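Local structure of L-tyrosine isonitrile synthase (Pseudomonas aeruginosa, 3E59) at residues Leu19-Arg30 against Phe266-Trp277. The protein makes the isonitrile group of paerucumarin, converting L-tyrosine to its isocyano derivative with C2 of ribulose 5-phosphate as the carbon source. Residues are numbered along the deposited sequence; the frame is centred on the assembly and turned at random.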
ATOM      1  N   LEU A  19      -5.752  15.528   0.052  1.00 40.19           N
ATOM      2  CA  LEU A  19      -5.649  14.115   0.444  1.00 38.10           C
ATOM      3  C   LEU A  19      -7.014  13.498   0.737  1.00 36.37           C
ATOM      4  O   LEU A  19      -7.243  12.342   0.432  1.00 37.85           O
ATOM      5  CB  LEU A  19      -4.759  13.962   1.692  1.00 36.82           C
ATOM      6  CG  LEU A  19      -3.373  14.622   1.676  1.00 37.92           C
ATOM      7  CD1 LEU A  19      -2.751  14.645   3.075  1.00 36.95           C
ATOM      8  CD2 LEU A  19      -2.449  13.918   0.681  1.00 39.42           C
ATOM      9  N   LEU A  20      -7.904  14.282   1.351  1.00 36.03           N
ATOM     10  CA  LEU A  20      -9.196  13.797   1.818  1.00 36.26           C
ATOM     11  C   LEU A  20     -10.100  13.287   0.687  1.00 38.52           C
ATOM     12  O   LEU A  20     -10.937  12.407   0.912  1.00 36.13           O
ATOM     13  CB  LEU A  20      -9.911  14.892   2.628  1.00 36.22           C
ATOM     14  CG  LEU A  20      -9.455  15.131   4.081  1.00 36.68           C
ATOM     15  CD1 LEU A  20     -10.083  16.389   4.624  1.00 33.11           C
ATOM     16  CD2 LEU A  20      -9.793  13.924   4.973  1.00 33.89           C
ATOM     17  N   LEU A  21      -9.928  13.861  -0.510  1.00 37.54           N
ATOM     18  CA  LEU A  21     -10.603  13.414  -1.734  1.00 38.52           C
ATOM     19  C   LEU A  21     -10.346  11.953  -2.086  1.00 38.94           C
ATOM     20  O   LEU A  21     -11.194  11.322  -2.719  1.00 40.08           O
ATOM     21  CB  LEU A  21     -10.159  14.260  -2.928  1.00 40.80           C
ATOM     22  CG  LEU A  21     -10.475  15.749  -2.912  1.00 43.47           C
ATOM     23  CD1 LEU A  21      -9.623  16.469  -3.955  1.00 42.43           C
ATOM     24  CD2 LEU A  21     -11.988  15.999  -3.126  1.00 43.95           C
ATOM     25  N   TYR A  22      -9.183  11.431  -1.684  1.00 37.28           N
ATOM     26  CA  TYR A  22      -8.729  10.090  -2.062  1.00 35.34           C
ATOM     27  C   TYR A  22      -8.577   9.141  -0.869  1.00 37.23           C
ATOM     28  O   TYR A  22      -7.867   8.126  -0.949  1.00 33.85           O
ATOM     29  CB  TYR A  22      -7.399  10.199  -2.824  1.00 39.27           C
ATOM     30  CG  TYR A  22      -7.483  11.128  -4.020  1.00 42.17           C
ATOM     31  CD1 TYR A  22      -8.086  10.708  -5.210  1.00 40.87           C
ATOM     32  CD2 TYR A  22      -6.990  12.430  -3.952  1.00 41.50           C
ATOM     33  CE1 TYR A  22      -8.184  11.564  -6.301  1.00 41.96           C
ATOM     34  CE2 TYR A  22      -7.090  13.290  -5.038  1.00 42.08           C
ATOM     35  CZ  TYR A  22      -7.679  12.842  -6.205  1.00 41.67           C
ATOM     36  OH  TYR A  22      -7.779  13.678  -7.288  1.00 46.49           O
ATOM     37  N   ARG A  23      -9.250   9.456   0.232  1.00 37.25           N
ATOM     38  CA  ARG A  23      -9.072   8.700   1.470  1.00 37.45           C
ATOM     39  C   ARG A  23      -9.757   7.323   1.410  1.00 35.74           C
ATOM     40  O   ARG A  23     -10.907   7.195   0.959  1.00 34.39           O
ATOM     41  CB  ARG A  23      -9.561   9.519   2.678  1.00 38.10           C
ATOM     42  CG  ARG A  23      -9.208   8.894   4.024  1.00 41.63           C
ATOM     43  CD  ARG A  23      -9.600   9.758   5.212  1.00 40.58           C
ATOM     44  NE  ARG A  23     -11.041   9.988   5.307  1.00 39.76           N
ATOM     45  CZ  ARG A  23     -11.862   9.403   6.175  1.00 41.64           C
ATOM     46  NH1 ARG A  23     -11.403   8.528   7.072  1.00 38.43           N
ATOM     47  NH2 ARG A  23     -13.161   9.712   6.156  1.00 41.43           N
ATOM     48  N   ARG A  24      -9.032   6.289   1.831  1.00 34.42           N
ATOM     49  CA  ARG A  24      -9.638   4.972   2.046  1.00 34.95           C
ATOM     50  C   ARG A  24     -10.410   5.005   3.359  1.00 36.64           C
ATOM     51  O   ARG A  24      -9.872   5.443   4.384  1.00 36.08           O
ATOM     52  CB  ARG A  24      -8.572   3.892   2.151  1.00 35.98           C
ATOM     53  CG  ARG A  24      -7.837   3.656   0.897  1.00 36.14           C
ATOM     54  CD  ARG A  24      -6.856   2.534   1.052  1.00 34.18           C
ATOM     55  NE  ARG A  24      -5.920   2.591  -0.068  1.00 35.21           N
ATOM     56  CZ  ARG A  24      -5.923   1.787  -1.129  1.00 35.73           C
ATOM     57  NH1 ARG A  24      -6.795   0.785  -1.245  1.00 35.91           N
ATOM     58  NH2 ARG A  24      -5.019   1.978  -2.068  1.00 33.49           N
ATOM     59  N   ARG A  25     -11.668   4.565   3.315  1.00 36.68           N
ATOM     60  CA  ARG A  25     -12.499   4.414   4.510  1.00 37.14           C
ATOM     61  C   ARG A  25     -12.776   2.931   4.685  1.00 37.78           C
ATOM     62  O   ARG A  25     -12.707   2.187   3.705  1.00 37.21           O
ATOM     63  CB  ARG A  25     -13.829   5.152   4.342  1.00 38.49           C
ATOM     64  CG  ARG A  25     -13.719   6.660   4.122  1.00 39.89           C
ATOM     65  CD  ARG A  25     -15.097   7.302   4.144  1.00 41.56           C
ATOM     66  NE  ARG A  25     -15.725   7.201   5.464  1.00 43.83           N
ATOM     67  CZ  ARG A  25     -17.034   7.292   5.698  1.00 44.23           C
ATOM     68  NH1 ARG A  25     -17.896   7.482   4.703  1.00 42.67           N
ATOM     69  NH2 ARG A  25     -17.484   7.185   6.941  1.00 45.40           N
ATOM     70  N   TYR A  26     -13.067   2.492   5.914  1.00 36.68           N
ATOM     71  CA  TYR A  26     -13.536   1.125   6.142  1.00 36.86           C
ATOM     72  C   TYR A  26     -14.881   0.959   5.445  1.00 35.04           C
ATOM     73  O   TYR A  26     -15.773   1.770   5.668  1.00 37.08           O
ATOM     74  CB  TYR A  26     -13.649   0.814   7.646  1.00 36.42           C
ATOM     75  CG  TYR A  26     -12.309   0.799   8.353  1.00 37.10           C
ATOM     76  CD1 TYR A  26     -11.482  -0.329   8.306  1.00 35.73           C
ATOM     77  CD2 TYR A  26     -11.853   1.927   9.040  1.00 37.25           C
ATOM     78  CE1 TYR A  26     -10.249  -0.339   8.955  1.00 37.38           C
ATOM     79  CE2 TYR A  26     -10.619   1.929   9.688  1.00 37.18           C
ATOM     80  CZ  TYR A  26      -9.828   0.800   9.638  1.00 36.67           C
ATOM     81  OH  TYR A  26      -8.618   0.800  10.262  1.00 38.73           O
ATOM     82  N   PRO A  27     -15.024  -0.070   4.573  1.00 35.96           N
ATOM     83  CA  PRO A  27     -16.312  -0.304   3.884  1.00 37.25           C
ATOM     84  C   PRO A  27     -17.475  -0.335   4.879  1.00 36.93           C
ATOM     85  O   PRO A  27     -18.564   0.148   4.570  1.00 36.95           O
ATOM     86  CB  PRO A  27     -16.129  -1.691   3.242  1.00 38.27           C
ATOM     87  CG  PRO A  27     -14.644  -1.808   3.038  1.00 40.25           C
ATOM     88  CD  PRO A  27     -14.005  -1.068   4.187  1.00 36.71           C
ATOM     89  N   GLU A  28     -17.223  -0.884   6.068  1.00 35.83           N
ATOM     90  CA  GLU A  28     -18.227  -0.977   7.132  1.00 39.93           C
ATOM     91  C   GLU A  28     -18.725   0.384   7.657  1.00 40.58           C
ATOM     92  O   GLU A  28     -19.794   0.461   8.266  1.00 39.18           O
ATOM     93  CB  GLU A  28     -17.695  -1.842   8.288  1.00 40.27           C
ATOM     94  CG  GLU A  28     -17.505  -3.329   7.913  1.00 38.98           C
ATOM     95  CD  GLU A  28     -16.198  -3.633   7.173  1.00 38.60           C
ATOM     96  OE1 GLU A  28     -15.377  -2.705   6.942  1.00 35.03           O
ATOM     97  OE2 GLU A  28     -15.978  -4.822   6.840  1.00 36.83           O
ATOM     98  N   HIS A  29     -17.961   1.448   7.409  1.00 41.18           N
ATOM     99  CA  HIS A  29     -18.324   2.794   7.882  1.00 42.25           C
ATOM    100  C   HIS A  29     -19.016   3.662   6.830  1.00 44.89           C
ATOM    101  O   HIS A  29     -19.574   4.702   7.166  1.00 44.81           O
ATOM    102  CB  HIS A  29     -17.099   3.547   8.424  1.00 40.41           C
ATOM    103  CG  HIS A  29     -16.425   2.876   9.581  1.00 39.42           C
ATOM    104  ND1 HIS A  29     -15.171   3.239  10.017  1.00 39.93           N
ATOM    105  CD2 HIS A  29     -16.823   1.862  10.389  1.00 41.36           C
ATOM    106  CE1 HIS A  29     -14.827   2.490  11.051  1.00 39.05           C
ATOM    107  NE2 HIS A  29     -15.810   1.640  11.291  1.00 41.51           N
ATOM    108  N   ARG A  30     -18.983   3.240   5.566  1.00 47.58           N
ATOM    109  CA  ARG A  30     -19.486   4.070   4.464  1.00 50.83           C
ATOM    110  C   ARG A  30     -21.002   4.318   4.493  1.00 54.52           C
ATOM    111  O   ARG A  30     -21.448   5.445   4.250  1.00 56.10           O
ATOM    112  CB  ARG A  30     -19.062   3.493   3.106  1.00 50.49           C
ATOM    113  CG  ARG A  30     -17.552   3.554   2.842  1.00 50.86           C
ATOM    114  CD  ARG A  30     -17.215   3.371   1.358  1.00 50.54           C
ATOM    115  NE  ARG A  30     -15.820   3.712   1.070  1.00 49.99           N
ATOM    116  CZ  ARG A  30     -15.379   4.929   0.746  1.00 49.91           C
ATOM    117  NH1 ARG A  30     -16.218   5.950   0.651  1.00 48.15           N
ATOM    118  NH2 ARG A  30     -14.086   5.125   0.505  1.00 50.40           N
ATOM    119  N   PHE A 266      -2.695   7.554   7.296  1.00 39.15           N
ATOM    120  CA  PHE A 266      -3.763   8.084   6.458  1.00 37.57           C
ATOM    121  C   PHE A 266      -3.925   7.215   5.204  1.00 38.33           C
ATOM    122  O   PHE A 266      -3.062   7.221   4.327  1.00 38.67           O
ATOM    123  CB  PHE A 266      -3.441   9.525   6.069  1.00 35.05           C
ATOM    124  CG  PHE A 266      -4.521  10.195   5.245  1.00 36.94           C
ATOM    125  CD1 PHE A 266      -4.620   9.965   3.870  1.00 34.96           C
ATOM    126  CD2 PHE A 266      -5.424  11.075   5.844  1.00 34.14           C
ATOM    127  CE1 PHE A 266      -5.601  10.583   3.103  1.00 32.95           C
ATOM    128  CE2 PHE A 266      -6.409  11.702   5.092  1.00 35.25           C
ATOM    129  CZ  PHE A 266      -6.502  11.454   3.718  1.00 35.02           C
ATOM    130  N   GLY A 267      -5.026   6.473   5.115  1.00 37.09           N
ATOM    131  CA  GLY A 267      -5.269   5.605   3.946  1.00 37.85           C
ATOM    132  C   GLY A 267      -5.624   6.400   2.703  1.00 34.60           C
ATOM    133  O   GLY A 267      -6.448   7.313   2.751  1.00 35.41           O
ATOM    134  N   ILE A 268      -5.002   6.060   1.580  1.00 36.33           N
ATOM    135  CA  ILE A 268      -5.181   6.834   0.347  1.00 35.72           C
ATOM    136  C   ILE A 268      -5.377   5.930  -0.873  1.00 36.89           C
ATOM    137  O   ILE A 268      -4.712   4.889  -1.016  1.00 35.45           O
ATOM    138  CB  ILE A 268      -3.993   7.846   0.126  1.00 36.45           C
ATOM    139  CG1 ILE A 268      -4.306   8.831  -1.006  1.00 37.75           C
ATOM    140  CG2 ILE A 268      -2.655   7.108  -0.115  1.00 35.20           C
ATOM    141  CD1 ILE A 268      -3.538  10.136  -0.913  1.00 39.42           C
ATOM    142  N   HIS A 269      -6.305   6.336  -1.741  1.00 35.80           N
ATOM    143  CA  HIS A 269      -6.563   5.650  -2.997  1.00 37.47           C
ATOM    144  C   HIS A 269      -5.654   6.180  -4.090  1.00 36.90           C
ATOM    145  O   HIS A 269      -5.208   7.333  -4.041  1.00 38.86           O
ATOM    146  CB  HIS A 269      -8.029   5.782  -3.407  1.00 35.31           C
ATOM    147  CG  HIS A 269      -8.951   4.847  -2.681  1.00 35.38           C
ATOM    148  ND1 HIS A 269      -8.983   3.489  -2.929  1.00 37.42           N
ATOM    149  CD2 HIS A 269      -9.914   5.081  -1.756  1.00 33.49           C
ATOM    150  CE1 HIS A 269      -9.908   2.924  -2.174  1.00 34.81           C
ATOM    151  NE2 HIS A 269     -10.497   3.870  -1.463  1.00 35.06           N
ATOM    152  N   MET A 270      -5.360   5.318  -5.055  1.00 34.76           N
ATOM    153  CA  MET A 270      -4.448   5.648  -6.160  1.00 37.32           C
ATOM    154  C   MET A 270      -5.081   5.458  -7.554  1.00 37.33           C
ATOM    155  O   MET A 270      -4.506   5.879  -8.561  1.00 44.00           O
ATOM    156  CB  MET A 270      -3.168   4.815  -6.057  1.00 35.37           C
ATOM    157  CG  MET A 270      -2.338   5.035  -4.798  1.00 37.55           C
ATOM    158  SD  MET A 270      -0.916   3.950  -4.776  1.00 39.58           S
ATOM    159  CE  MET A 270      -1.714   2.339  -4.715  1.00 34.08           C
ATOM    160  N   MET A 271      -6.237   4.799  -7.600  1.00 35.13           N
ATOM    161  CA  MET A 271      -7.071   4.626  -8.807  1.00 34.79           C
ATOM    162  C   MET A 271      -8.483   4.482  -8.279  1.00 34.79           C
ATOM    163  O   MET A 271      -8.661   4.008  -7.150  1.00 37.16           O
ATOM    164  CB  MET A 271      -6.759   3.319  -9.532  1.00 34.45           C
ATOM    165  CG  MET A 271      -5.493   3.294 -10.341  1.00 37.17           C
ATOM    166  SD  MET A 271      -5.228   1.655 -11.046  1.00 38.61           S
ATOM    167  CE  MET A 271      -6.479   1.608 -12.314  1.00 30.52           C
ATOM    168  N   PRO A 272      -9.498   4.882  -9.077  1.00 34.84           N
ATOM    169  CA  PRO A 272     -10.867   4.580  -8.677  1.00 33.32           C
ATOM    170  C   PRO A 272     -11.066   3.073  -8.455  1.00 35.12           C
ATOM    171  O   PRO A 272     -10.585   2.256  -9.246  1.00 33.71           O
ATOM    172  CB  PRO A 272     -11.687   5.074  -9.869  1.00 34.92           C
ATOM    173  CG  PRO A 272     -10.835   6.185 -10.469  1.00 31.32           C
ATOM    174  CD  PRO A 272      -9.445   5.649 -10.340  1.00 31.26           C
ATOM    175  N   THR A 273     -11.747   2.722  -7.368  1.00 34.31           N
ATOM    176  CA  THR A 273     -12.064   1.328  -7.042  1.00 33.90           C
ATOM    177  C   THR A 273     -13.218   1.252  -6.044  1.00 37.32           C
ATOM    178  O   THR A 273     -13.373   2.132  -5.191  1.00 37.12           O
ATOM    179  CB  THR A 273     -10.808   0.542  -6.535  1.00 35.62           C
ATOM    180  OG1 THR A 273     -11.117  -0.851  -6.395  1.00 37.88           O
ATOM    181  CG2 THR A 273     -10.282   1.076  -5.213  1.00 34.46           C
ATOM    182  N   ARG A 274     -14.024   0.197  -6.161  1.00 37.74           N
ATOM    183  CA  ARG A 274     -15.128  -0.073  -5.239  1.00 36.72           C
ATOM    184  C   ARG A 274     -14.644  -0.609  -3.881  1.00 36.36           C
ATOM    185  O   ARG A 274     -15.267  -0.348  -2.856  1.00 38.75           O
ATOM    186  CB  ARG A 274     -16.084  -1.100  -5.863  1.00 40.88           C
ATOM    187  N   ASP A 275     -13.550  -1.370  -3.895  1.00 33.27           N
ATOM    188  CA  ASP A 275     -13.019  -2.021  -2.709  1.00 33.29           C
ATOM    189  C   ASP A 275     -11.905  -1.181  -2.108  1.00 35.28           C
ATOM    190  O   ASP A 275     -10.848  -1.014  -2.725  1.00 34.79           O
ATOM    191  CB  ASP A 275     -12.516  -3.422  -3.062  1.00 32.47           C
ATOM    192  CG  ASP A 275     -11.939  -4.175  -1.868  1.00 36.85           C
ATOM    193  OD1 ASP A 275     -11.960  -3.669  -0.713  1.00 38.42           O
ATOM    194  OD2 ASP A 275     -11.435  -5.295  -2.094  1.00 38.97           O
ATOM    195  N   ASP A 276     -12.145  -0.664  -0.899  1.00 34.28           N
ATOM    196  CA  ASP A 276     -11.150   0.164  -0.184  1.00 32.63           C
ATOM    197  C   ASP A 276      -9.884  -0.585   0.225  1.00 29.73           C
ATOM    198  O   ASP A 276      -8.867   0.049   0.507  1.00 31.11           O
ATOM    199  CB  ASP A 276     -11.766   0.817   1.067  1.00 33.27           C
ATOM    200  CG  ASP A 276     -12.741   1.926   0.727  1.00 35.57           C
ATOM    201  OD1 ASP A 276     -12.303   3.080   0.483  1.00 35.32           O
ATOM    202  OD2 ASP A 276     -13.955   1.636   0.717  1.00 35.12           O
ATOM    203  N   TRP A 277      -9.957  -1.916   0.294  1.00 26.53           N
ATOM    204  CA  TRP A 277      -8.787  -2.754   0.580  1.00 29.51           C
ATOM    205  C   TRP A 277      -7.963  -3.150  -0.668  1.00 31.42           C
ATOM    206  O   TRP A 277      -6.864  -3.709  -0.544  1.00 30.63           O
ATOM    207  CB  TRP A 277      -9.211  -4.029   1.346  1.00 30.16           C
ATOM    208  CG  TRP A 277      -9.655  -3.740   2.753  1.00 31.93           C
ATOM    209  CD1 TRP A 277     -10.939  -3.591   3.198  1.00 30.63           C
ATOM    210  CD2 TRP A 277      -8.808  -3.538   3.894  1.00 29.06           C
ATOM    211  NE1 TRP A 277     -10.944  -3.321   4.544  1.00 30.91           N
ATOM    212  CE2 TRP A 277      -9.649  -3.284   5.000  1.00 30.93           C
ATOM    213  CE3 TRP A 277      -7.423  -3.566   4.095  1.00 31.21           C
ATOM    214  CZ2 TRP A 277      -9.149  -3.039   6.291  1.00 30.05           C
ATOM    215  CZ3 TRP A 277      -6.923  -3.335   5.392  1.00 30.92           C
ATOM    216  CH2 TRP A 277      -7.790  -3.072   6.465  1.00 30.05           C
TER
HETATM  217  O   HOH W   1      -7.616   5.908   5.965  1.00 26.31           O
HETATM  218  O   HOH W   2     -12.804  -3.477   6.660  1.00 31.48           O
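A single beta bridge, R23 with I268, pairs the chain leaving helix 11-20 with the chain at strand 265-267, an outermost strand of the parallel sheet. Its evidence is the backbone hydrogen bond from R24 N to G267 O, at 2.9 Å, together with one from H269 N to Y22 O that is modelled unusually short, its exact length doubtful. A water continues the pairing from R24 O to G267 N.

Beyond the bridge, R24 bonds the carbonyls of I268 and D276, eight residues apart in the chain. With CG beside the backbone N (chi1 -67°) and the chain extended from there to NE, its guanidinium reaches I268 O through NE (2.8 Å) and D276 O through NH1 (2.8 Å); the latter oxygen lies in the guanidinium plane. NH1 also bonds L278 O. On the way, R24 CG sits over the centre of one face of the H269 ring, 3.6 Å from its centroid, a CH-pi contact.

The same imidazole sends NE2 to D276 OD1 at 2.8 Å, nearly in the ring plane. R30 forms a side-on salt bridge with that carboxylate, NE to OD2 and NH2 to OD1 (2.7 Å), the two planes only 12° apart. R25 N meets OD1 from above the carboxylate plane, a longer bond of 3.3 Å.

Apolar packing flanks these bonds. R23 CG makes a CH-pi contact over the F266 ring while its guanidinium goes on to E38, and P27 CD packs on W277 CD1.

Two close donors and a longer one thus meet D276 OD1, and R30 holds both oxygens, which probably favours the charged carboxylate and limits its rotation, while R24 satisfies the main-chain carbonyls of I268 and D276.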